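Local coordinates for protein Non-ribosomal peptide synthetase (PDB 3WV4) that is of unknown individual function but belongs to the AMP-binding enzyme family of the ANL clan, as a non-ribosomal peptide synthetase fragment, at residues 136-141 / 161-166; 84-89 / 145-150; 197-202 / 341-346; 74-79 / 107-112. All blocks are in the same frame, centred on the assembly; numbering follows the deposited sequence.

Contact 1. Residues 136-141 / 161-166; sequences SVIADA and TDLPVY
Ile-138 meets Thr-161 and Leu-163 through a single atom, its CG2 methyl. The chi1 of Ile-138 (-67°) puts CG1 beside the backbone N and turns CG2 anti to that nitrogen, which sends the methyl into the loop 161-164. There CG2 lies 4.1 Å from Thr-161 OG1 and 4.2 Å from Thr-161 CB, the two side chains crossing at about a right angle. On the leucine, CD1 closes the small cluster at 4.4 Å from the same Ile-138 CG2. The backbones stay further apart: the nearest CA pair, Ile-138 and Thr-161, is separated by 7.6 Å, and the two segments together bury just 90 Å².

Against this touching spot stands a loose outer margin. Asp-162, Pro-164 and Ala-139 are exposed and add nothing to the interface, while Leu-163, partly exposed itself, rests its side chain on Pro-143. The loop joins helix 151-160 to strand 165-167, the last element of the crossover that starts from strand 145-148. Helix 131-141 is fastened on another side, where Asp-140 OD2 bonds the hydroxyl of Tyr-200.

Thr-161 OG1 also accepts a hydrogen bond from the backbone N of Leu-163 at 3.1 Å with an N-H...O angle of 165°, an ST turn. The hydroxyl oxygen thus takes part in the turn of its own loop, and toward Ile-138 it makes van der Waals contact alone. The chemistry implies a small van der Waals contact, one isoleucine methyl against a threonine and a leucine methyl, beside a hydrogen-bonded turn.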
loop_
_atom_site.group_PDB
_atom_site.type_symbol
_atom_site.label_atom_id
_atom_site.label_comp_id
_atom_site.label_asym_id
_atom_site.label_seq_id
_atom_site.Cartn_x
_atom_site.Cartn_y
_atom_site.Cartn_z
ATOM N N SER A 136 -9.227 7.981 19.541
ATOM C CA SER A 136 -7.875 8.568 19.581
ATOM C C SER A 136 -7.342 8.839 18.164
ATOM O O SER A 136 -6.849 9.921 17.862
ATOM C CB SER A 136 -6.927 7.606 20.323
ATOM O OG SER A 136 -5.586 8.023 20.201
ATOM N N VAL A 137 -7.470 7.840 17.305
ATOM C CA VAL A 137 -6.917 7.903 15.945
ATOM C C VAL A 137 -7.700 8.942 15.134
ATOM O O VAL A 137 -7.109 9.831 14.506
ATOM C CB VAL A 137 -6.928 6.503 15.287
ATOM C CG1 VAL A 137 -6.606 6.577 13.801
ATOM C CG2 VAL A 137 -5.905 5.609 15.973
ATOM N N ILE A 138 -9.025 8.897 15.235
ATOM C CA ILE A 138 -9.860 9.836 14.510
ATOM C C ILE A 138 -9.585 11.265 14.914
ATOM O O ILE A 138 -9.398 12.123 14.055
ATOM C CB ILE A 138 -11.345 9.490 14.672
ATOM C CG1 ILE A 138 -11.585 8.159 13.963
ATOM C CG2 ILE A 138 -12.244 10.608 14.142
ATOM C CD1 ILE A 138 -13.013 7.695 13.945
ATOM N N ALA A 139 -9.514 11.525 16.224
ATOM C CA ALA A 139 -9.150 12.857 16.721
ATOM C C ALA A 139 -7.725 13.220 16.312
ATOM O O ALA A 139 -7.452 14.362 15.985
ATOM C CB ALA A 139 -9.281 12.942 18.259
ATOM N N ASP A 140 -6.794 12.291 16.339
ATOM C CA ASP A 140 -5.449 12.662 15.851
ATOM C C ASP A 140 -5.517 13.054 14.338
ATOM O O ASP A 140 -4.925 14.049 13.920
ATOM C CB ASP A 140 -4.456 11.543 16.056
ATOM C CG ASP A 140 -3.026 11.975 15.728
ATOM O OD1 ASP A 140 -2.496 12.724 16.550
ATOM O OD2 ASP A 140 -2.463 11.584 14.655
ATOM N N ALA A 141 -6.316 12.323 13.548
ATOM C CA ALA A 141 -6.436 12.598 12.099
ATOM C C ALA A 141 -7.157 13.865 11.852
ATOM O O ALA A 141 -6.938 14.557 10.814
ATOM C CB ALA A 141 -7.177 11.474 11.413
ATOM N N THR A 161 -17.132 9.846 17.731
ATOM C CA THR A 161 -16.853 11.139 17.132
ATOM C C THR A 161 -18.182 11.842 16.946
ATOM O O THR A 161 -19.231 11.212 16.878
ATOM C CB THR A 161 -16.076 11.030 15.760
ATOM O OG1 THR A 161 -15.753 12.344 15.254
ATOM C CG2 THR A 161 -16.924 10.344 14.692
ATOM N N ASP A 162 -18.121 13.165 16.878
ATOM C CA ASP A 162 -19.263 13.993 16.555
ATOM C C ASP A 162 -19.263 14.389 15.090
ATOM O O ASP A 162 -20.206 15.022 14.615
ATOM C CB ASP A 162 -19.235 15.246 17.442
ATOM C CG ASP A 162 -19.277 14.897 18.947
ATOM O OD1 ASP A 162 -19.806 13.806 19.301
ATOM O OD2 ASP A 162 -18.734 15.682 19.763
ATOM N N LEU A 163 -18.194 14.062 14.368
ATOM C CA LEU A 163 -18.160 14.377 12.939
ATOM C C LEU A 163 -19.199 13.528 12.227
ATOM O O LEU A 163 -19.563 12.447 12.708
ATOM C CB LEU A 163 -16.776 14.122 12.344
ATOM C CG LEU A 163 -15.674 14.973 13.022
ATOM C CD1 LEU A 163 -14.307 14.300 12.851
ATOM C CD2 LEU A 163 -15.647 16.438 12.591
ATOM N N PRO A 164 -19.667 14.008 11.074
ATOM C CA PRO A 164 -20.526 13.215 10.188
ATOM C C PRO A 164 -19.912 11.895 9.747
ATOM O O PRO A 164 -18.789 11.861 9.293
ATOM C CB PRO A 164 -20.739 14.129 8.974
ATOM C CG PRO A 164 -20.354 15.472 9.425
ATOM C CD PRO A 164 -19.304 15.289 10.468
ATOM N N VAL A 165 -20.659 10.817 9.930
ATOM C CA VAL A 165 -20.258 9.476 9.555
ATOM C C VAL A 165 -21.211 9.036 8.449
ATOM O O VAL A 165 -22.425 9.147 8.636
ATOM C CB VAL A 165 -20.469 8.504 10.738
ATOM C CG1 VAL A 165 -19.973 7.098 10.393
ATOM C CG2 VAL A 165 -19.805 9.055 11.981
ATOM N N TYR A 166 -20.698 8.465 7.359
ATOM C CA TYR A 166 -21.549 8.063 6.239
ATOM C C TYR A 166 -21.368 6.611 5.939
ATOM O O TYR A 166 -20.252 6.158 5.841
ATOM C CB TYR A 166 -21.171 8.832 5.021
ATOM C CG TYR A 166 -21.462 10.291 5.123
ATOM C CD1 TYR A 166 -22.716 10.805 4.768
ATOM C CD2 TYR A 166 -20.495 11.157 5.569
ATOM C CE1 TYR A 166 -22.999 12.155 4.885
ATOM C CE2 TYR A 166 -20.734 12.528 5.681
ATOM C CZ TYR A 166 -22.006 13.038 5.330
ATOM O OH TYR A 166 -22.338 14.402 5.423
#

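Contact 2. Residues 84-89 / 145-150; sequences SAWLDG and LVIAED
Trp-86, on a regular helical backbone (phi -64°, psi -45°), faces Leu-145 and Ile-147, two positions apart on extended chain, across a CA-CA separation of 12.1 Å from Trp-86 to Leu-145. Side chains alone bridge that distance. With CG anti to the backbone N (chi1 -172°), the indole is carried off the helix and its six-membered ring leads: CH2 lies 4.0 Å from Leu-145 CD2 and 4.2 Å from Leu-145 CD1, so both methyls of the leucine share one ring carbon. CZ3 sits at 4.1 Å from Leu-145 CD2 and reaches the second partner more loosely, at 4.5 Å from Ile-147 CD1. The two side chains Trp-86 and Leu-145 come at each other from opposite directions.

Leu-145 and Ile-147 emerge on the same face of the parallel sheet 121-124, 97-101, 145-148, 165-167, whereas Val-146 and Ala-148 turn to the other face and pack on helix 151-160. The strand thus lies between helical layers in an alpha/beta arrangement, with helix 73-89 over one face. Leu-145 and Ile-147 also touch each other, CD1 of Leu-145 being 4.1 Å from CD1 of Ile-147, so the two methyls form one apolar patch that the ring meets obliquely.

All three touching residues are buried. At the other end of the indole, Trp-86 NE1 lies 7.2 Å from Leu-145 CD2. Tyr-166 meets Trp-86 edge-to-face, and Leu-171 and Leu-178 of helix 168-180 pack against the indole.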
loop_
_atom_site.group_PDB
_atom_site.type_symbol
_atom_site.label_atom_id
_atom_site.label_comp_id
_atom_site.label_asym_id
_atom_site.label_seq_id
_atom_site.Cartn_x
_atom_site.Cartn_y
_atom_site.Cartn_z
ATOM N N SER A 84 -15.104 12.161 -6.297
ATOM C CA SER A 84 -14.576 13.504 -6.147
ATOM C C SER A 84 -15.738 14.565 -6.108
ATOM O O SER A 84 -15.712 15.497 -5.301
ATOM C CB SER A 84 -13.588 13.833 -7.260
ATOM O OG SER A 84 -12.440 12.991 -7.225
ATOM N N ALA A 85 -16.757 14.418 -6.964
ATOM C CA ALA A 85 -17.863 15.381 -6.980
ATOM C C ALA A 85 -18.626 15.321 -5.686
ATOM O O ALA A 85 -19.086 16.321 -5.195
ATOM C CB ALA A 85 -18.803 15.103 -8.122
ATOM N N TRP A 86 -18.710 14.138 -5.096
ATOM C CA TRP A 86 -19.308 14.021 -3.804
ATOM C C TRP A 86 -18.515 14.777 -2.764
ATOM O O TRP A 86 -19.094 15.409 -1.893
ATOM C CB TRP A 86 -19.374 12.542 -3.424
ATOM C CG TRP A 86 -20.116 12.249 -2.221
ATOM C CD1 TRP A 86 -21.445 11.994 -2.129
ATOM C CD2 TRP A 86 -19.569 12.061 -0.915
ATOM N NE1 TRP A 86 -21.783 11.707 -0.815
ATOM C CE2 TRP A 86 -20.659 11.749 -0.041
ATOM C CE3 TRP A 86 -18.279 12.192 -0.372
ATOM C CZ2 TRP A 86 -20.487 11.514 1.315
ATOM C CZ3 TRP A 86 -18.102 11.942 0.990
ATOM C CH2 TRP A 86 -19.203 11.641 1.826
ATOM N N LEU A 87 -17.185 14.648 -2.780
ATOM C CA LEU A 87 -16.389 15.437 -1.866
ATOM C C LEU A 87 -16.675 16.915 -2.077
ATOM O O LEU A 87 -16.912 17.643 -1.130
ATOM C CB LEU A 87 -14.892 15.166 -2.060
ATOM C CG LEU A 87 -14.437 13.769 -1.616
ATOM C CD1 LEU A 87 -12.973 13.550 -1.933
ATOM C CD2 LEU A 87 -14.690 13.570 -0.135
ATOM N N ASP A 88 -16.650 17.356 -3.324
ATOM C CA ASP A 88 -16.914 18.747 -3.646
ATOM C C ASP A 88 -18.280 19.164 -3.075
ATOM O O ASP A 88 -18.421 20.236 -2.494
ATOM C CB ASP A 88 -16.891 18.948 -5.164
ATOM C CG ASP A 88 -15.495 18.794 -5.774
ATOM O OD1 ASP A 88 -14.520 19.054 -5.042
ATOM O OD2 ASP A 88 -15.405 18.427 -6.990
ATOM N N GLY A 89 -19.268 18.294 -3.234
ATOM C CA GLY A 89 -20.644 18.544 -2.760
ATOM C C GLY A 89 -20.699 18.717 -1.269
ATOM O O GLY A 89 -21.483 19.494 -0.765
ATOM N N LEU A 145 -14.880 14.218 7.829
ATOM C CA LEU A 145 -15.941 13.214 7.838
ATOM C C LEU A 145 -15.382 11.815 7.846
ATOM O O LEU A 145 -14.171 11.605 7.830
ATOM C CB LEU A 145 -16.894 13.397 6.677
ATOM C CG LEU A 145 -16.357 13.377 5.245
ATOM C CD1 LEU A 145 -16.220 11.951 4.745
ATOM C CD2 LEU A 145 -17.322 14.142 4.349
ATOM N N VAL A 146 -16.277 10.866 8.003
ATOM C CA VAL A 146 -15.888 9.511 8.235
ATOM C C VAL A 146 -16.750 8.623 7.389
ATOM O O VAL A 146 -17.982 8.806 7.342
ATOM C CB VAL A 146 -16.081 9.104 9.711
ATOM C CG1 VAL A 146 -15.813 7.617 9.909
ATOM C CG2 VAL A 146 -15.199 9.944 10.634
ATOM N N ILE A 147 -16.125 7.647 6.737
ATOM C CA ILE A 147 -16.881 6.705 5.935
ATOM C C ILE A 147 -16.789 5.323 6.536
ATOM O O ILE A 147 -15.670 4.813 6.756
ATOM C CB ILE A 147 -16.372 6.717 4.490
ATOM C CG1 ILE A 147 -16.692 8.082 3.896
ATOM C CG2 ILE A 147 -17.033 5.603 3.685
ATOM C CD1 ILE A 147 -15.915 8.419 2.684
ATOM N N ALA A 148 -17.947 4.698 6.748
ATOM C CA ALA A 148 -18.067 3.393 7.406
ATOM C C ALA A 148 -18.585 2.362 6.424
ATOM O O ALA A 148 -19.165 2.694 5.394
ATOM C CB ALA A 148 -19.041 3.495 8.592
ATOM N N GLU A 149 -18.473 1.116 6.820
ATOM C CA GLU A 149 -18.810 -0.010 6.008
ATOM C C GLU A 149 -20.334 -0.265 5.863
ATOM O O GLU A 149 -20.767 -0.835 4.892
ATOM C CB GLU A 149 -18.140 -1.248 6.635
ATOM C CG GLU A 149 -18.468 -2.570 5.957
ATOM C CD GLU A 149 -17.730 -3.724 6.574
ATOM O OE1 GLU A 149 -17.584 -4.743 5.879
ATOM O OE2 GLU A 149 -17.273 -3.593 7.723
ATOM N N ASP A 150 -21.103 0.057 6.889
ATOM C CA ASP A 150 -22.536 -0.232 6.924
ATOM C C ASP A 150 -23.110 0.572 8.050
ATOM O O ASP A 150 -22.386 1.298 8.721
ATOM C CB ASP A 150 -22.847 -1.720 7.066
ATOM C CG ASP A 150 -22.331 -2.326 8.373
ATOM O OD1 ASP A 150 -22.201 -1.644 9.386
ATOM O OD2 ASP A 150 -22.059 -3.531 8.410
#

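Contact 3. Residues 197-202 / 341-346; sequences VLIYTS and GQTECK
Thr-343 is the residue of the loop 341-346 that Ile-199 and Thr-201 both touch. Along the loop, Gln-342 comes first: Gln-342 O accepts a hydrogen bond from Cys-345 N at 3.2 Å and so starts the short 3-10 turn. Thr-343 follows, with CG2 anti to the backbone N (chi1 -56° for OG1). That methyl lies 3.6 Å from Ile-199 CG2, the side chains crossing obliquely, and 3.7 Å from Thr-201 CG2. Thr-343 CB approaches the same Thr-201 methyl at 3.6 Å, the two threonine side chains running antiparallel, flank to flank. For Thr-201 a chi1 of 56° wedges OG1 between backbone N and carbonyl carbon and leaves CG2 facing the loop. Glu-344 starts away from strand 195-200 and bonds Tyr-401 through OE2. Lys-346 N then closes on Thr-343 O at 3.2 Å, and its NZ reaches Asp-246 O.

The sequences Thr-Ser after Tyr-200 and Gly-Gln-Thr-Glu resemble parts of the core motifs A3 and A5 of the AMP-binding enzyme family, here brought side by side. Strand 195-200 pairs antiparallel with strand 210-214, whose Val-211 also touches Thr-343, and Asp-246 at the start of helix 246-258 borders the threonine, so the loop after strand 335-340 sits between hairpin and helix.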
loop_
_atom_site.group_PDB
_atom_site.type_symbol
_atom_site.label_atom_id
_atom_site.label_comp_id
_atom_site.label_asym_id
_atom_site.label_seq_id
_atom_site.Cartn_x
_atom_site.Cartn_y
_atom_site.Cartn_z
ATOM N N VAL A 197 -1.941 10.421 1.791
ATOM C CA VAL A 197 -2.353 9.381 2.734
ATOM C C VAL A 197 -1.738 9.582 4.095
ATOM O O VAL A 197 -0.588 10.059 4.195
ATOM C CB VAL A 197 -1.908 7.996 2.208
ATOM C CG1 VAL A 197 -2.389 6.838 3.033
ATOM C CG2 VAL A 197 -2.315 7.745 0.759
ATOM N N LEU A 198 -2.512 9.268 5.154
ATOM C CA LEU A 198 -1.968 9.079 6.498
ATOM C C LEU A 198 -2.066 7.638 6.836
ATOM O O LEU A 198 -3.143 7.049 6.785
ATOM C CB LEU A 198 -2.743 9.853 7.597
ATOM C CG LEU A 198 -2.852 11.380 7.491
ATOM C CD1 LEU A 198 -3.420 11.949 8.786
ATOM C CD2 LEU A 198 -1.506 12.049 7.169
ATOM N N ILE A 199 -0.951 7.051 7.190
ATOM C CA ILE A 199 -0.960 5.641 7.530
ATOM C C ILE A 199 -0.691 5.505 8.994
ATOM O O ILE A 199 0.445 5.738 9.429
ATOM C CB ILE A 199 0.141 4.884 6.814
ATOM C CG1 ILE A 199 -0.052 4.903 5.306
ATOM C CG2 ILE A 199 0.209 3.446 7.320
ATOM C CD1 ILE A 199 -1.217 4.030 4.847
ATOM N N TYR A 200 -1.700 5.095 9.767
ATOM C CA TYR A 200 -1.510 4.955 11.206
ATOM C C TYR A 200 -0.745 3.684 11.486
ATOM O O TYR A 200 -1.193 2.625 11.123
ATOM C CB TYR A 200 -2.869 5.038 11.935
ATOM C CG TYR A 200 -3.212 6.472 12.196
ATOM C CD1 TYR A 200 -2.741 7.115 13.328
ATOM C CD2 TYR A 200 -3.939 7.231 11.279
ATOM C CE1 TYR A 200 -3.031 8.461 13.562
ATOM C CE2 TYR A 200 -4.212 8.562 11.500
ATOM C CZ TYR A 200 -3.772 9.174 12.660
ATOM O OH TYR A 200 -4.004 10.505 12.887
ATOM N N THR A 201 0.420 3.794 12.105
ATOM C CA THR A 201 1.235 2.614 12.527
ATOM C C THR A 201 1.095 2.243 14.047
ATOM O O THR A 201 1.439 1.153 14.479
ATOM C CB THR A 201 2.724 2.916 12.290
ATOM O OG1 THR A 201 3.070 4.120 12.995
ATOM C CG2 THR A 201 2.968 3.130 10.806
ATOM N N SER A 202 0.532 3.130 14.841
ATOM C CA SER A 202 0.399 2.868 16.289
ATOM C C SER A 202 -0.709 1.862 16.656
ATOM O O SER A 202 -1.810 1.894 16.163
ATOM C CB SER A 202 0.117 4.168 16.969
ATOM O OG SER A 202 -0.881 4.873 16.288
ATOM N N GLY A 341 11.202 -3.366 4.667
ATOM C CA GLY A 341 10.825 -1.982 4.677
ATOM C C GLY A 341 10.203 -1.537 5.976
ATOM O O GLY A 341 9.981 -2.352 6.861
ATOM N N GLN A 342 9.892 -0.245 6.058
ATOM C CA GLN A 342 9.110 0.352 7.145
ATOM C C GLN A 342 8.134 1.268 6.484
ATOM O O GLN A 342 8.443 1.821 5.430
ATOM C CB GLN A 342 9.980 1.266 8.048
ATOM C CG GLN A 342 10.875 0.542 9.039
ATOM C CD GLN A 342 11.666 1.493 9.947
ATOM O OE1 GLN A 342 11.743 2.709 9.737
ATOM N NE2 GLN A 342 12.201 0.945 10.985
ATOM N N THR A 343 7.054 1.569 7.196
ATOM C CA THR A 343 6.074 2.534 6.755
ATOM C C THR A 343 6.629 3.934 6.505
ATOM O O THR A 343 6.262 4.595 5.510
ATOM C CB THR A 343 4.929 2.590 7.776
ATOM O OG1 THR A 343 4.379 1.287 7.941
ATOM C CG2 THR A 343 3.852 3.476 7.254
ATOM N N GLU A 344 7.649 4.308 7.284
ATOM C CA GLU A 344 8.289 5.616 7.193
ATOM C C GLU A 344 8.895 5.948 5.828
ATOM O O GLU A 344 9.062 7.151 5.461
ATOM C CB GLU A 344 9.362 5.728 8.301
ATOM C CG GLU A 344 8.833 5.970 9.710
ATOM C CD GLU A 344 8.291 4.723 10.433
ATOM O OE1 GLU A 344 8.078 3.632 9.848
ATOM O OE2 GLU A 344 8.002 4.866 11.629
ATOM N N CYS A 345 9.152 4.928 5.016
ATOM C CA CYS A 345 9.552 5.171 3.610
ATOM C C CYS A 345 8.999 4.142 2.600
ATOM O O CYS A 345 9.548 3.919 1.533
ATOM C CB CYS A 345 11.072 5.180 3.563
ATOM S SG CYS A 345 11.855 3.629 3.899
ATOM N N LYS A 346 7.907 3.502 2.968
ATOM C CA LYS A 346 7.290 2.370 2.277
ATOM C C LYS A 346 8.125 1.135 2.257
ATOM O O LYS A 346 7.660 0.084 2.732
ATOM C CB LYS A 346 6.826 2.730 0.878
ATOM C CG LYS A 346 6.228 1.586 0.110
ATOM C CD LYS A 346 5.260 0.657 0.836
ATOM C CE LYS A 346 4.811 -0.484 -0.104
ATOM N NZ LYS A 346 3.770 -1.432 0.431
#

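Contact 4. Residues 74-79 / 107-112; sequences QELLNH and QTVAVF
Leu-76 reaches across to Val-109 and Ala-110 where helices 73-89 and 106-116 pass each other. Their local axes come within 9.1 Å at a signed crossing angle of -58°, and the nearest CA atoms, His-79 and Ala-110, are 5.9 Å apart.

The leucine can be followed outward. Leu-76 CB is still 6.1 Å from Val-109 CG1 and plays no direct part. From there Leu-76 CG, anti to the backbone N (chi1 172°), bends toward the neighbouring helix and stands 4.8 Å from Val-109 CG1. At the tip the branches of Leu-76 divide the work: CD1 meets Val-109 CG1 at 4.0 Å and lies 4.2 Å from the backbone N of Ala-110, while CD2 approaches the same Val-109 CG1 at 4.3 Å. Leucine and valine side chains cross at about a right angle.

Nearer the closest backbone approach, His-79 contributes its CB, 4.1 Å from Ala-110 CB. Its imidazole then leads away from helix 106-116 and stacks on Trp-71. Behind Leu-76 lies Leu-51 of helix 47-57, and Val-109 packs in turn on Val-252 of helix 246-258.

All four touching residues are buried, and the contacts are carbon against carbon apart from the alanine nitrogen. Such chemistry implies cohesion by apolar burial: the small alanine is consistent with the close backbone approach beside His-79, and the longer leucine spans the wider gap.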
loop_
_atom_site.group_PDB
_atom_site.type_symbol
_atom_site.label_atom_id
_atom_site.label_comp_id
_atom_site.label_asym_id
_atom_site.label_seq_id
_atom_site.Cartn_x
_atom_site.Cartn_y
_atom_site.Cartn_z
ATOM N N GLN A 74 -11.734 2.262 -17.140
ATOM C CA GLN A 74 -12.721 3.315 -17.368
ATOM C C GLN A 74 -13.712 3.433 -16.235
ATOM O O GLN A 74 -13.951 4.522 -15.750
ATOM C CB GLN A 74 -13.496 3.104 -18.687
ATOM C CG GLN A 74 -14.418 4.260 -19.004
ATOM C CD GLN A 74 -13.662 5.509 -19.391
ATOM O OE1 GLN A 74 -13.585 6.485 -18.626
ATOM N NE2 GLN A 74 -13.112 5.502 -20.602
ATOM N N GLU A 75 -14.266 2.302 -15.809
ATOM C CA GLU A 75 -15.244 2.290 -14.715
ATOM C C GLU A 75 -14.637 2.823 -13.464
ATOM O O GLU A 75 -15.251 3.604 -12.781
ATOM C CB GLU A 75 -15.822 0.890 -14.486
ATOM C CG GLU A 75 -16.807 0.455 -15.592
ATOM C CD GLU A 75 -17.174 -1.019 -15.491
ATOM O OE1 GLU A 75 -16.282 -1.878 -15.583
ATOM O OE2 GLU A 75 -18.361 -1.295 -15.227
ATOM N N LEU A 76 -13.407 2.417 -13.173
ATOM C CA LEU A 76 -12.757 2.893 -11.941
ATOM C C LEU A 76 -12.604 4.393 -11.969
ATOM O O LEU A 76 -12.797 5.077 -10.971
ATOM C CB LEU A 76 -11.392 2.210 -11.756
ATOM C CG LEU A 76 -10.563 2.767 -10.619
ATOM C CD1 LEU A 76 -11.314 2.683 -9.310
ATOM C CD2 LEU A 76 -9.243 1.986 -10.544
ATOM N N LEU A 77 -12.214 4.915 -13.117
ATOM C CA LEU A 77 -12.013 6.360 -13.248
ATOM C C LEU A 77 -13.341 7.084 -13.119
ATOM O O LEU A 77 -13.422 8.054 -12.415
ATOM C CB LEU A 77 -11.340 6.701 -14.600
ATOM C CG LEU A 77 -11.218 8.155 -14.951
ATOM C CD1 LEU A 77 -10.201 8.853 -14.069
ATOM C CD2 LEU A 77 -10.817 8.293 -16.424
ATOM N N ASN A 78 -14.383 6.575 -13.774
ATOM C CA ASN A 78 -15.709 7.176 -13.671
ATOM C C ASN A 78 -16.153 7.317 -12.209
ATOM O O ASN A 78 -16.497 8.407 -11.764
ATOM C CB ASN A 78 -16.751 6.340 -14.439
ATOM C CG ASN A 78 -16.591 6.436 -15.954
ATOM O OD1 ASN A 78 -15.923 7.319 -16.455
ATOM N ND2 ASN A 78 -17.183 5.472 -16.682
ATOM N N HIS A 79 -16.102 6.204 -11.474
ATOM C CA HIS A 79 -16.516 6.185 -10.080
ATOM C C HIS A 79 -15.620 7.043 -9.217
ATOM O O HIS A 79 -16.121 7.732 -8.310
ATOM C CB HIS A 79 -16.538 4.774 -9.569
ATOM C CG HIS A 79 -17.639 3.944 -10.138
ATOM N ND1 HIS A 79 -18.867 3.833 -9.519
ATOM C CD2 HIS A 79 -17.720 3.188 -11.262
ATOM C CE1 HIS A 79 -19.650 3.028 -10.224
ATOM N NE2 HIS A 79 -18.990 2.642 -11.295
ATOM N N GLN A 107 -15.238 0.006 -4.170
ATOM C CA GLN A 107 -15.610 1.329 -3.712
ATOM C C GLN A 107 -14.506 1.998 -2.961
ATOM O O GLN A 107 -14.292 3.171 -3.117
ATOM C CB GLN A 107 -16.867 1.277 -2.810
ATOM C CG GLN A 107 -18.152 0.904 -3.537
ATOM C CD GLN A 107 -18.441 -0.590 -3.490
ATOM O OE1 GLN A 107 -17.614 -1.424 -3.846
ATOM N NE2 GLN A 107 -19.627 -0.931 -3.059
ATOM N N THR A 108 -13.787 1.257 -2.135
ATOM C CA THR A 108 -12.688 1.839 -1.362
ATOM C C THR A 108 -11.562 2.413 -2.258
ATOM O O THR A 108 -10.911 3.382 -1.906
ATOM C CB THR A 108 -12.057 0.757 -0.459
ATOM O OG1 THR A 108 -13.087 -0.003 0.174
ATOM C CG2 THR A 108 -11.202 1.377 0.608
ATOM N N VAL A 109 -11.334 1.792 -3.405
ATOM C CA VAL A 109 -10.280 2.237 -4.320
ATOM C C VAL A 109 -10.727 3.539 -5.022
ATOM O O VAL A 109 -9.904 4.445 -5.300
ATOM C CB VAL A 109 -9.980 1.137 -5.345
ATOM C CG1 VAL A 109 -8.862 1.555 -6.301
ATOM C CG2 VAL A 109 -9.560 -0.141 -4.631
ATOM N N ALA A 110 -12.039 3.625 -5.263
ATOM C CA ALA A 110 -12.663 4.823 -5.797
ATOM C C ALA A 110 -12.640 5.961 -4.797
ATOM O O ALA A 110 -12.393 7.125 -5.187
ATOM C CB ALA A 110 -14.100 4.526 -6.250
ATOM N N VAL A 111 -12.835 5.640 -3.510
ATOM C CA VAL A 111 -12.715 6.635 -2.447
ATOM C C VAL A 111 -11.279 7.167 -2.402
ATOM O O VAL A 111 -11.031 8.367 -2.398
ATOM C CB VAL A 111 -13.134 6.074 -1.096
ATOM C CG1 VAL A 111 -12.839 7.067 -0.001
ATOM C CG2 VAL A 111 -14.619 5.752 -1.099
ATOM N N PHE A 112 -10.332 6.265 -2.441
ATOM C CA PHE A 112 -8.926 6.625 -2.444
ATOM C C PHE A 112 -8.592 7.560 -3.612
ATOM O O PHE A 112 -8.104 8.679 -3.445
ATOM C CB PHE A 112 -8.106 5.334 -2.480
ATOM C CG PHE A 112 -6.664 5.553 -2.648
ATOM C CD1 PHE A 112 -6.008 6.438 -1.853
ATOM C CD2 PHE A 112 -5.966 4.935 -3.669
ATOM C CE1 PHE A 112 -4.644 6.658 -2.010
ATOM C CE2 PHE A 112 -4.621 5.184 -3.868
ATOM C CZ PHE A 112 -3.957 6.026 -3.029
#

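From the N terminus, helix 73-89 supplies first segments to two contacts. Contact 4 closes a loop onto helix 106-116, and contact 2 opens before that loop is shut and closes on strand 145-148, so the two cross. Contact 1 opens at helix 131-141, inside the span of contact 2, and closes beyond it at 161-166, giving a second crossing. There the strands 145-148 and 165-167 are direct neighbours, Tyr-166 N lying 2.7 Å from Val-146 O. Contact 3 follows in series, spans 138 residues and closes near the centre of the chain. It touches contact 1, and Val-197 packs on Phe-112 of contact 4, which joins the parallel-sheet region to the central loops.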